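Local structure of BIFUNCTIONAL PROTEIN Proline utilization A (PutA) (Corynebacterium freiburgense, 5UX5) at residues A[188-193]-A[207-212]; A[226-231]-A[292-297]; A[244-249]-A[260-265]. The protein catalyses both oxidative steps from proline to glutamate, combining an FAD-dependent proline dehydrogenase with an NAD-dependent glutamate-semialdehyde dehydrogenase in a single polypeptide. One frame throughout, in Å; residues are numbered along the deposited sequence.

All three contacts lie in the proline dehydrogenase barrel. Contact 1 comes first along the chain: it closes the short loop between the end of strand 185-189 and helix 202-221, and is complete before the others begin. Contact 2 then opens on strand 228-232 and closes on strand 293-298, two strands further round the sheet. Within that span falls the whole of contact 3, which sets helix 239-251 against strand 260-265, the strand lying between the two of contact 2. Contacts 1 and 3 share the outer helical layer, where Lys210 bridges to Glu248; contacts 2 and 3 both reach the FAD from the sheet.

Contact 1: A[188-193]-A[207-212]; sequences IKATSV and ELLKER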
# COMPACT_ATOMS: atom_id res chain seq x y z
N ILE A 188 -0.06 8.58 -26.86
CA ILE A 188 0.87 8.35 -25.76
C ILE A 188 0.18 8.75 -24.45
O ILE A 188 -0.79 9.51 -24.44
CB ILE A 188 2.17 9.16 -25.99
CG1 ILE A 188 3.28 8.75 -25.00
CG2 ILE A 188 1.90 10.66 -25.97
CD1 ILE A 188 4.58 9.45 -25.22
N LYS A 189 0.68 8.21 -23.32
CA LYS A 189 0.13 8.48 -21.99
C LYS A 189 1.09 9.32 -21.16
O LYS A 189 2.31 9.10 -21.19
CB LYS A 189 -0.13 7.20 -21.19
CG LYS A 189 -1.11 6.25 -21.79
CD LYS A 189 -1.58 5.24 -20.76
CE LYS A 189 -0.64 4.07 -20.53
NZ LYS A 189 -1.41 3.00 -19.76
N ALA A 190 0.51 10.17 -20.31
CA ALA A 190 1.28 10.96 -19.36
C ALA A 190 2.23 10.09 -18.56
O ALA A 190 3.39 10.46 -18.34
CB ALA A 190 0.35 11.71 -18.41
N THR A 191 1.75 8.93 -18.10
CA THR A 191 2.64 8.11 -17.29
C THR A 191 3.72 7.44 -18.10
O THR A 191 4.65 6.88 -17.51
CB THR A 191 1.86 7.05 -16.56
OG1 THR A 191 1.39 6.10 -17.51
CG2 THR A 191 0.70 7.68 -15.92
N SER A 192 3.66 7.49 -19.43
CA SER A 192 4.81 7.08 -20.21
C SER A 192 5.81 8.22 -20.39
O SER A 192 6.97 7.96 -20.71
CB SER A 192 4.38 6.60 -21.59
OG SER A 192 3.45 5.53 -21.51
N VAL A 193 5.38 9.47 -20.18
CA VAL A 193 6.25 10.62 -20.38
C VAL A 193 6.95 11.02 -19.07
O VAL A 193 8.09 11.49 -19.10
CB VAL A 193 5.45 11.77 -20.99
CG1 VAL A 193 6.26 13.04 -21.03
CG2 VAL A 193 5.02 11.40 -22.40
N GLU A 207 3.73 20.89 -15.19
CA GLU A 207 4.85 21.62 -15.77
C GLU A 207 5.89 20.66 -16.33
O GLU A 207 6.45 20.90 -17.39
CB GLU A 207 5.48 22.52 -14.72
CG GLU A 207 4.61 23.70 -14.32
CD GLU A 207 4.34 24.67 -15.47
OE1 GLU A 207 5.31 25.14 -16.10
OE2 GLU A 207 3.16 24.97 -15.74
N LEU A 208 6.11 19.54 -15.65
CA LEU A 208 7.07 18.58 -16.16
C LEU A 208 6.58 17.97 -17.46
O LEU A 208 7.35 17.80 -18.40
CB LEU A 208 7.34 17.49 -15.11
CG LEU A 208 8.52 16.56 -15.41
CD1 LEU A 208 9.77 17.36 -15.72
CD2 LEU A 208 8.80 15.54 -14.32
N LEU A 209 5.29 17.64 -17.53
CA LEU A 209 4.75 17.03 -18.74
C LEU A 209 4.79 17.99 -19.93
O LEU A 209 5.12 17.60 -21.05
CB LEU A 209 3.32 16.54 -18.47
CG LEU A 209 3.24 15.28 -17.58
CD1 LEU A 209 1.94 15.30 -16.83
CD2 LEU A 209 3.39 13.99 -18.37
N LYS A 210 4.46 19.26 -19.69
CA LYS A 210 4.53 20.25 -20.74
C LYS A 210 5.97 20.47 -21.17
O LYS A 210 6.25 20.57 -22.37
CB LYS A 210 3.89 21.56 -20.27
CG LYS A 210 2.37 21.48 -20.19
CD LYS A 210 1.78 22.84 -19.91
CE LYS A 210 2.42 23.49 -18.70
NZ LYS A 210 1.74 24.77 -18.32
N GLU A 211 6.89 20.56 -20.21
CA GLU A 211 8.30 20.74 -20.54
C GLU A 211 8.81 19.59 -21.40
O GLU A 211 9.63 19.79 -22.31
CB GLU A 211 9.10 20.86 -19.25
CG GLU A 211 10.59 20.92 -19.43
CD GLU A 211 11.32 20.80 -18.12
OE1 GLU A 211 10.76 21.22 -17.08
OE2 GLU A 211 12.45 20.27 -18.13
N ARG A 212 8.32 18.38 -21.15
CA ARG A 212 8.81 17.23 -21.89
C ARG A 212 8.08 16.99 -23.20
O ARG A 212 8.69 16.45 -24.14
CB ARG A 212 8.71 15.97 -21.02
CG ARG A 212 9.72 15.94 -19.91
CD ARG A 212 9.59 14.65 -19.16
NE ARG A 212 10.63 14.48 -18.16
CZ ARG A 212 10.66 13.46 -17.31
NH1 ARG A 212 9.70 12.56 -17.36
NH2 ARG A 212 11.65 13.34 -16.43
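A buried, mostly apolar contact, closed by one hydrogen bond, joins Ala190 and Val193 to Leu209 and Arg212, so that the turn following a barrel strand rests on the next outer helix. Residues 190-193 form a single weakly bonded helical turn at the end of strand 185-189, while 207-212 belong to helix 202-221. The backbones come nearest at Val193 and Leu209, whose CA atoms are 6.8 Å apart. Leu209 bridges that gap with one methyl: its CD2 lies 3.8 Å from Ala190 CB and 4.0 Å from Val193 CB, and so touches both side chains of the turn. Val193 turns CG1 anti to its backbone nitrogen (chi1 172°), which lays this branch against the base of Arg212, with CG1 3.8 Å from Arg212 CB; the two side chains run past each other in opposite directions. From there Arg212 stays extended from CG to NE and reaches past the turn's last residue, where NH1 donates to Val193 O at 2.6 Å. The bond is bent, with 134° at the hydrogen, but it meets the carbonyl in its plane on a lone pair. Leu208 CD2 covers one face of the same guanidinium, and its NH2 forms a salt bridge with Asp164, so the group is gripped at two nitrogens. On the helix's other flank, Lys210 NZ pairs with Glu207 OE2 at 3.0 Å. Leu209 also packs on Val241 and Leu245 of helix 239-251. The arrangement belongs to a beta/alpha unit of the TIM-barrel fold, in which a strand leads through a connecting segment into the helix that covers the sheet.

Contact 2: A[226-231]-A[292-297]; sequences HPFINL and KIKIRL. With FAD (flavin-adenine dinucleotide), chain E.
Asn230, Lys294 and Phe228 bury the most surface here, followed closely by Arg296, and they meet as two pairs between strands that are not direct neighbours. The nearest CA atoms, those of Asn230 and Arg296, are 8.4 Å apart, so side chains alone span the distance; all four side chains set out toward the other segment. Asn230 places its amide over one face of the Arg296 guanidinium, with the two planes only 19° apart. Its ND2 sits 3.4 Å above that plane, offset toward the rim, and 3.5 Å from Arg296 NH2. Both nitrogens are donors, so the pair is a stack of flat groups rather than a hydrogen bond. The amide also makes a weak hydrogen bond to Asp232 OD1. Arg296 bends at its third torsion (chi3 -63°), which carries NH1 to within 3.1 Å of FAD N5, a weak hydrogen bond; NE makes a salt bridge to Glu376 and NH2 bonds to Tyr185 OH. Such bracing probably fixes the guanidinium beside the flavin ring. In the second pair, Lys294 CB meets the edge of the Phe228 ring, 3.7 Å from CZ; beyond it the lysine chain rises out of the ring plane, with CD 3.8 Å from CZ. This chain is extended and crosses the phenylalanine at about a right angle. Its NZ, 5.4 Å from the ring centroid, is so far off that any cation-pi attraction is weak; its charge is met by Glu376 and Asp374. Strand 260-265 lies between the two strands and bonds to both through its backbone, strand 185-189 flanks 228-232 on its other side, Ile229 packs on helix 202-221, and Leu231 on both that helix and helix 239-251.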
# COMPACT_ATOMS: atom_id res chain seq x y z
N HIS A 226 -0.64 18.82 -40.41
CA HIS A 226 -0.21 18.45 -39.08
C HIS A 226 -0.66 17.03 -38.76
O HIS A 226 -1.86 16.74 -38.87
CB HIS A 226 -0.79 19.40 -38.04
CG HIS A 226 -0.33 20.82 -38.14
ND1 HIS A 226 0.83 21.18 -38.79
CD2 HIS A 226 -0.86 21.96 -37.64
CE1 HIS A 226 0.99 22.49 -38.70
NE2 HIS A 226 -0.03 22.99 -38.01
N PRO A 227 0.24 16.15 -38.36
CA PRO A 227 -0.19 14.86 -37.80
C PRO A 227 -0.81 15.06 -36.41
O PRO A 227 -0.68 16.12 -35.79
CB PRO A 227 1.10 14.05 -37.74
CG PRO A 227 2.22 15.09 -37.75
CD PRO A 227 1.70 16.28 -38.47
N PHE A 228 -1.44 14.00 -35.91
CA PHE A 228 -2.33 14.02 -34.75
C PHE A 228 -1.70 13.32 -33.55
O PHE A 228 -1.25 12.17 -33.65
CB PHE A 228 -3.64 13.33 -35.12
CG PHE A 228 -4.73 13.49 -34.11
CD1 PHE A 228 -5.58 14.58 -34.15
CD2 PHE A 228 -4.93 12.52 -33.13
CE1 PHE A 228 -6.59 14.72 -33.22
CE2 PHE A 228 -5.94 12.64 -32.19
CZ PHE A 228 -6.78 13.74 -32.25
N ILE A 229 -1.71 14.00 -32.40
CA ILE A 229 -1.23 13.48 -31.13
C ILE A 229 -2.41 13.30 -30.19
O ILE A 229 -3.18 14.24 -29.95
CB ILE A 229 -0.17 14.41 -30.49
CG1 ILE A 229 1.08 14.48 -31.37
CG2 ILE A 229 0.16 13.98 -29.07
CD1 ILE A 229 1.93 15.67 -31.08
N ASN A 230 -2.56 12.09 -29.66
CA ASN A 230 -3.61 11.79 -28.71
C ASN A 230 -3.01 11.45 -27.36
O ASN A 230 -2.02 10.71 -27.26
CB ASN A 230 -4.51 10.65 -29.18
CG ASN A 230 -5.67 10.45 -28.25
OD1 ASN A 230 -6.71 11.10 -28.37
ND2 ASN A 230 -5.49 9.57 -27.29
N LEU A 231 -3.59 12.03 -26.31
CA LEU A 231 -3.20 11.73 -24.94
C LEU A 231 -4.13 10.63 -24.44
O LEU A 231 -5.34 10.84 -24.30
CB LEU A 231 -3.25 12.98 -24.06
CG LEU A 231 -2.24 14.10 -24.27
CD1 LEU A 231 -2.48 15.27 -23.35
CD2 LEU A 231 -0.84 13.59 -24.05
N LYS A 292 -9.67 23.05 -33.56
CA LYS A 292 -10.55 22.13 -32.85
C LYS A 292 -9.76 21.20 -31.95
O LYS A 292 -8.54 21.11 -32.02
CB LYS A 292 -11.38 21.31 -33.83
CG LYS A 292 -12.25 22.12 -34.75
CD LYS A 292 -12.74 21.25 -35.86
CE LYS A 292 -13.19 22.05 -37.06
NZ LYS A 292 -13.72 21.11 -38.07
N ILE A 293 -10.49 20.56 -31.03
CA ILE A 293 -9.97 19.43 -30.28
C ILE A 293 -10.73 18.19 -30.74
O ILE A 293 -11.72 18.29 -31.46
CB ILE A 293 -10.09 19.63 -28.76
CG1 ILE A 293 -11.55 19.72 -28.34
CG2 ILE A 293 -9.40 20.87 -28.34
CD1 ILE A 293 -11.73 19.75 -26.83
N LYS A 294 -10.24 17.02 -30.34
CA LYS A 294 -10.91 15.76 -30.60
C LYS A 294 -10.92 14.92 -29.34
O LYS A 294 -9.89 14.78 -28.68
CB LYS A 294 -10.25 14.95 -31.72
CG LYS A 294 -10.95 13.63 -32.00
CD LYS A 294 -10.32 12.89 -33.17
CE LYS A 294 -10.96 11.53 -33.42
NZ LYS A 294 -10.15 10.64 -34.28
N ILE A 295 -12.07 14.37 -29.00
CA ILE A 295 -12.20 13.47 -27.88
C ILE A 295 -12.39 12.07 -28.43
O ILE A 295 -13.23 11.84 -29.31
CB ILE A 295 -13.35 13.92 -26.96
CG1 ILE A 295 -12.87 15.21 -26.29
CG2 ILE A 295 -13.70 12.84 -25.93
CD1 ILE A 295 -13.87 16.00 -25.60
N ARG A 296 -11.55 11.15 -27.99
CA ARG A 296 -11.76 9.73 -28.26
C ARG A 296 -12.60 9.17 -27.12
O ARG A 296 -12.17 9.17 -25.96
CB ARG A 296 -10.44 8.97 -28.38
CG ARG A 296 -10.67 7.50 -28.76
CD ARG A 296 -9.50 6.59 -28.45
NE ARG A 296 -8.31 6.95 -29.19
CZ ARG A 296 -7.10 6.60 -28.82
NH1 ARG A 296 -6.95 5.90 -27.70
NH2 ARG A 296 -6.04 6.96 -29.53
N LEU A 297 -13.81 8.72 -27.43
CA LEU A 297 -14.69 8.11 -26.45
C LEU A 297 -14.40 6.63 -26.37
O LEU A 297 -14.56 5.92 -27.37
CB LEU A 297 -16.14 8.31 -26.85
CG LEU A 297 -16.77 9.61 -26.41
CD1 LEU A 297 -18.26 9.43 -26.47
CD2 LEU A 297 -16.29 9.91 -25.04
PA FAD E . -18.35 -3.83 -24.89
O1A FAD E . -18.54 -5.36 -24.60
O2A FAD E . -19.50 -3.03 -25.30
O5B FAD E . -17.85 -2.96 -23.80
C5B FAD E . -17.01 -3.51 -22.80
C4B FAD E . -16.72 -2.43 -21.77
O4B FAD E . -17.78 -2.31 -20.86
C3B FAD E . -15.51 -2.71 -20.95
O3B FAD E . -14.29 -2.40 -21.53
C2B FAD E . -15.77 -1.91 -19.73
O2B FAD E . -15.26 -0.63 -19.84
C1B FAD E . -17.26 -1.98 -19.60
N9A FAD E . -17.70 -2.96 -18.61
C8A FAD E . -17.83 -4.32 -18.81
N7A FAD E . -18.24 -4.91 -17.67
C5A FAD E . -18.41 -3.96 -16.66
C6A FAD E . -18.83 -4.01 -15.31
N6A FAD E . -19.19 -5.23 -14.62
N1A FAD E . -18.89 -2.86 -14.62
C2A FAD E . -18.54 -1.67 -15.21
N3A FAD E . -18.14 -1.59 -16.51
C4A FAD E . -18.06 -2.70 -17.26
N1 FAD E . -9.38 2.03 -23.10
C2 FAD E . -8.87 3.01 -22.17
O2 FAD E . -9.16 2.87 -20.84
N3 FAD E . -8.03 4.04 -22.63
C4 FAD E . -7.72 4.17 -23.99
O4 FAD E . -6.90 5.20 -24.42
C4X FAD E . -8.37 3.26 -24.99
N5 FAD E . -8.24 3.44 -26.36
C5X FAD E . -8.90 2.60 -27.26
C6 FAD E . -8.77 2.78 -28.65
C7 FAD E . -9.44 1.92 -29.52
C7M FAD E . -9.31 2.08 -31.00
C8 FAD E . -10.25 0.92 -29.04
C8M FAD E . -10.97 0.01 -29.97
C9 FAD E . -10.38 0.74 -27.67
C9A FAD E . -9.72 1.58 -26.79
N10 FAD E . -9.90 1.38 -25.39
C10 FAD E . -9.23 2.21 -24.47
C1' FAD E . -10.72 0.25 -24.91
C2' FAD E . -12.14 0.57 -24.52
O2' FAD E . -12.12 1.35 -23.38
C3' FAD E . -12.87 -0.78 -24.32
O3' FAD E . -12.27 -1.43 -23.26
C4' FAD E . -12.92 -1.76 -25.49
O4' FAD E . -12.82 -1.15 -26.73
C5' FAD E . -14.12 -2.73 -25.44
O5' FAD E . -15.39 -2.15 -25.17
P FAD E . -16.61 -2.10 -26.23
O1P FAD E . -17.32 -0.71 -26.47
O2P FAD E . -15.89 -2.81 -27.44
O3P FAD E . -17.49 -3.44 -26.03

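Contact 3: A[244-249]-A[260-265]; sequences RLFEEL and AGIVLQ. With FAD (flavin-adenine dinucleotide), chain E.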
# COMPACT_ATOMS: atom_id res chain seq x y z
N ARG A 244 -5.68 18.78 -17.72
CA ARG A 244 -4.98 20.04 -17.48
C ARG A 244 -3.78 20.17 -18.41
O ARG A 244 -3.50 21.26 -18.93
CB ARG A 244 -4.55 20.14 -16.03
CG ARG A 244 -3.90 21.42 -15.72
CD ARG A 244 -3.64 21.53 -14.28
NE ARG A 244 -2.66 22.57 -14.01
CZ ARG A 244 -2.22 22.87 -12.80
NH1 ARG A 244 -2.68 22.20 -11.75
NH2 ARG A 244 -1.33 23.83 -12.65
N LEU A 245 -3.06 19.08 -18.61
CA LEU A 245 -1.96 19.11 -19.57
C LEU A 245 -2.47 19.50 -20.95
O LEU A 245 -1.94 20.41 -21.58
CB LEU A 245 -1.28 17.73 -19.58
CG LEU A 245 -0.55 17.28 -20.83
CD1 LEU A 245 0.67 18.16 -21.01
CD2 LEU A 245 -0.21 15.81 -20.68
N PHE A 246 -3.55 18.85 -21.39
CA PHE A 246 -4.14 19.11 -22.70
C PHE A 246 -4.53 20.57 -22.86
O PHE A 246 -4.15 21.21 -23.85
CB PHE A 246 -5.36 18.20 -22.85
CG PHE A 246 -5.96 18.15 -24.22
CD1 PHE A 246 -5.27 17.60 -25.28
CD2 PHE A 246 -7.29 18.53 -24.42
CE1 PHE A 246 -5.88 17.50 -26.55
CE2 PHE A 246 -7.90 18.43 -25.66
CZ PHE A 246 -7.20 17.92 -26.73
N GLU A 247 -5.25 21.14 -21.89
CA GLU A 247 -5.81 22.48 -22.08
C GLU A 247 -4.76 23.57 -21.94
O GLU A 247 -4.76 24.55 -22.70
CB GLU A 247 -6.95 22.72 -21.09
CG GLU A 247 -8.12 21.82 -21.42
CD GLU A 247 -9.33 21.99 -20.51
OE1 GLU A 247 -10.17 21.09 -20.57
OE2 GLU A 247 -9.43 22.95 -19.72
N GLU A 248 -3.83 23.42 -21.01
CA GLU A 248 -2.79 24.43 -20.92
C GLU A 248 -1.92 24.42 -22.19
O GLU A 248 -1.70 25.47 -22.81
CB GLU A 248 -1.97 24.20 -19.66
CG GLU A 248 -2.70 24.57 -18.39
CD GLU A 248 -1.80 24.49 -17.17
OE1 GLU A 248 -2.31 24.60 -16.03
OE2 GLU A 248 -0.58 24.30 -17.38
N LEU A 249 -1.51 23.23 -22.64
CA LEU A 249 -0.57 23.15 -23.75
C LEU A 249 -1.18 23.69 -25.03
O LEU A 249 -0.53 24.43 -25.77
CB LEU A 249 -0.11 21.71 -23.94
CG LEU A 249 1.18 21.52 -24.72
CD1 LEU A 249 2.30 22.24 -24.01
CD2 LEU A 249 1.49 20.03 -24.80
N ALA A 260 -5.46 18.44 -31.81
CA ALA A 260 -4.96 17.35 -30.99
C ALA A 260 -6.10 16.79 -30.15
O ALA A 260 -7.19 17.36 -30.08
CB ALA A 260 -3.81 17.81 -30.09
N GLY A 261 -5.86 15.62 -29.54
CA GLY A 261 -6.94 14.83 -28.98
C GLY A 261 -6.62 14.30 -27.60
O GLY A 261 -5.48 14.27 -27.16
N ILE A 262 -7.68 13.83 -26.94
CA ILE A 262 -7.62 13.31 -25.59
C ILE A 262 -8.74 12.30 -25.44
O ILE A 262 -9.79 12.42 -26.08
CB ILE A 262 -7.74 14.44 -24.53
CG1 ILE A 262 -7.64 13.87 -23.11
CG2 ILE A 262 -9.04 15.17 -24.67
CD1 ILE A 262 -7.65 14.94 -22.07
N VAL A 263 -8.51 11.29 -24.57
CA VAL A 263 -9.44 10.19 -24.33
C VAL A 263 -10.31 10.50 -23.12
O VAL A 263 -9.82 11.02 -22.11
CB VAL A 263 -8.68 8.86 -24.11
CG1 VAL A 263 -9.60 7.81 -23.59
CG2 VAL A 263 -8.07 8.37 -25.40
N LEU A 264 -11.59 10.19 -23.20
CA LEU A 264 -12.44 10.08 -22.01
C LEU A 264 -12.97 8.66 -21.89
O LEU A 264 -13.41 8.07 -22.89
CB LEU A 264 -13.60 11.08 -22.02
CG LEU A 264 -13.14 12.53 -21.81
CD1 LEU A 264 -14.34 13.52 -21.75
CD2 LEU A 264 -12.26 12.62 -20.59
N GLN A 265 -12.89 8.10 -20.69
CA GLN A 265 -13.42 6.77 -20.42
C GLN A 265 -14.85 6.92 -19.90
O GLN A 265 -15.07 7.43 -18.80
CB GLN A 265 -12.56 6.03 -19.39
CG GLN A 265 -11.10 6.33 -19.51
CD GLN A 265 -10.26 5.69 -18.43
OE1 GLN A 265 -10.05 6.29 -17.36
NE2 GLN A 265 -9.69 4.53 -18.72
PA FAD E . -18.35 -3.83 -24.89
O1A FAD E . -18.54 -5.36 -24.60
O2A FAD E . -19.50 -3.03 -25.30
O5B FAD E . -17.85 -2.96 -23.80
C5B FAD E . -17.01 -3.51 -22.80
C4B FAD E . -16.72 -2.43 -21.77
O4B FAD E . -17.78 -2.31 -20.86
C3B FAD E . -15.51 -2.71 -20.95
O3B FAD E . -14.29 -2.40 -21.53
C2B FAD E . -15.77 -1.91 -19.73
O2B FAD E . -15.26 -0.63 -19.84
C1B FAD E . -17.26 -1.98 -19.60
N9A FAD E . -17.70 -2.96 -18.61
C8A FAD E . -17.83 -4.32 -18.81
N7A FAD E . -18.24 -4.91 -17.67
C5A FAD E . -18.41 -3.96 -16.66
C6A FAD E . -18.83 -4.01 -15.31
N6A FAD E . -19.19 -5.23 -14.62
N1A FAD E . -18.89 -2.86 -14.62
C2A FAD E . -18.54 -1.67 -15.21
N3A FAD E . -18.14 -1.59 -16.51
C4A FAD E . -18.06 -2.70 -17.26
N1 FAD E . -9.38 2.03 -23.10
C2 FAD E . -8.87 3.01 -22.17
O2 FAD E . -9.16 2.87 -20.84
N3 FAD E . -8.03 4.04 -22.63
C4 FAD E . -7.72 4.17 -23.99
O4 FAD E . -6.90 5.20 -24.42
C4X FAD E . -8.37 3.26 -24.99
N5 FAD E . -8.24 3.44 -26.36
C5X FAD E . -8.90 2.60 -27.26
C6 FAD E . -8.77 2.78 -28.65
C7 FAD E . -9.44 1.92 -29.52
C7M FAD E . -9.31 2.08 -31.00
C8 FAD E . -10.25 0.92 -29.04
C8M FAD E . -10.97 0.01 -29.97
C9 FAD E . -10.38 0.74 -27.67
C9A FAD E . -9.72 1.58 -26.79
N10 FAD E . -9.90 1.38 -25.39
C10 FAD E . -9.23 2.21 -24.47
C1' FAD E . -10.72 0.25 -24.91
C2' FAD E . -12.14 0.57 -24.52
O2' FAD E . -12.12 1.35 -23.38
C3' FAD E . -12.87 -0.78 -24.32
O3' FAD E . -12.27 -1.43 -23.26
C4' FAD E . -12.92 -1.76 -25.49
O4' FAD E . -12.82 -1.15 -26.73
C5' FAD E . -14.12 -2.73 -25.44
O5' FAD E . -15.39 -2.15 -25.17
P FAD E . -16.61 -2.10 -26.23
O1P FAD E . -17.32 -0.71 -26.47
O2P FAD E . -15.89 -2.81 -27.44
O3P FAD E . -17.49 -3.44 -26.03
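One side chain, Phe246, makes every helix-side touch in this contact, and its ring meets peptide carbonyls as well as apolar groups. At the ring edge, near its plane, Ala260 O approaches Phe246 CZ at 3.4 Å, while Gly261 O lies obliquely 3.3 Å from Phe246 CE1. Ile262 takes a face instead: its CG2 is 3.9 Å from the ring centroid and 21° off the normal, a CH-pi contact shifted toward the rim at CE2. The methyl of Ala260 adds a looser touch, its CB 4.1 Å from Phe246 CE1. Because Phe246 CG is anti to the backbone nitrogen (chi1 -170°), the ring projects from the helix across to the strand. The two segments run nearly antiparallel, and their axes come no closer than 9.5 Å, a gap that the phenyl ring bridges. Leu278 of helix 271-287, with Leu231 and Ile293 on the flanking strands, also packs against Phe246, placing it in the apolar layer between sheet and helices. On the helix's outer side, Arg244 NE pairs with Glu248 OE1 at 2.9 Å, one turn apart. Further along the strand the contact gives way to the cofactor: Gln265 NE2 donates to FAD O2 at 2.7 Å and also bonds to Glu234 O, while Val263 CG2 lies 3.5 Å from FAD O4. Strand 260-265 thus packs on a helix with Ile262 and lines the flavin pocket with Val263 and Gln265. This is the closing half of the beta-alpha-beta crossover from strand 228-232 through helix 239-251, the repeating unit of the TIM barrel that houses the FAD.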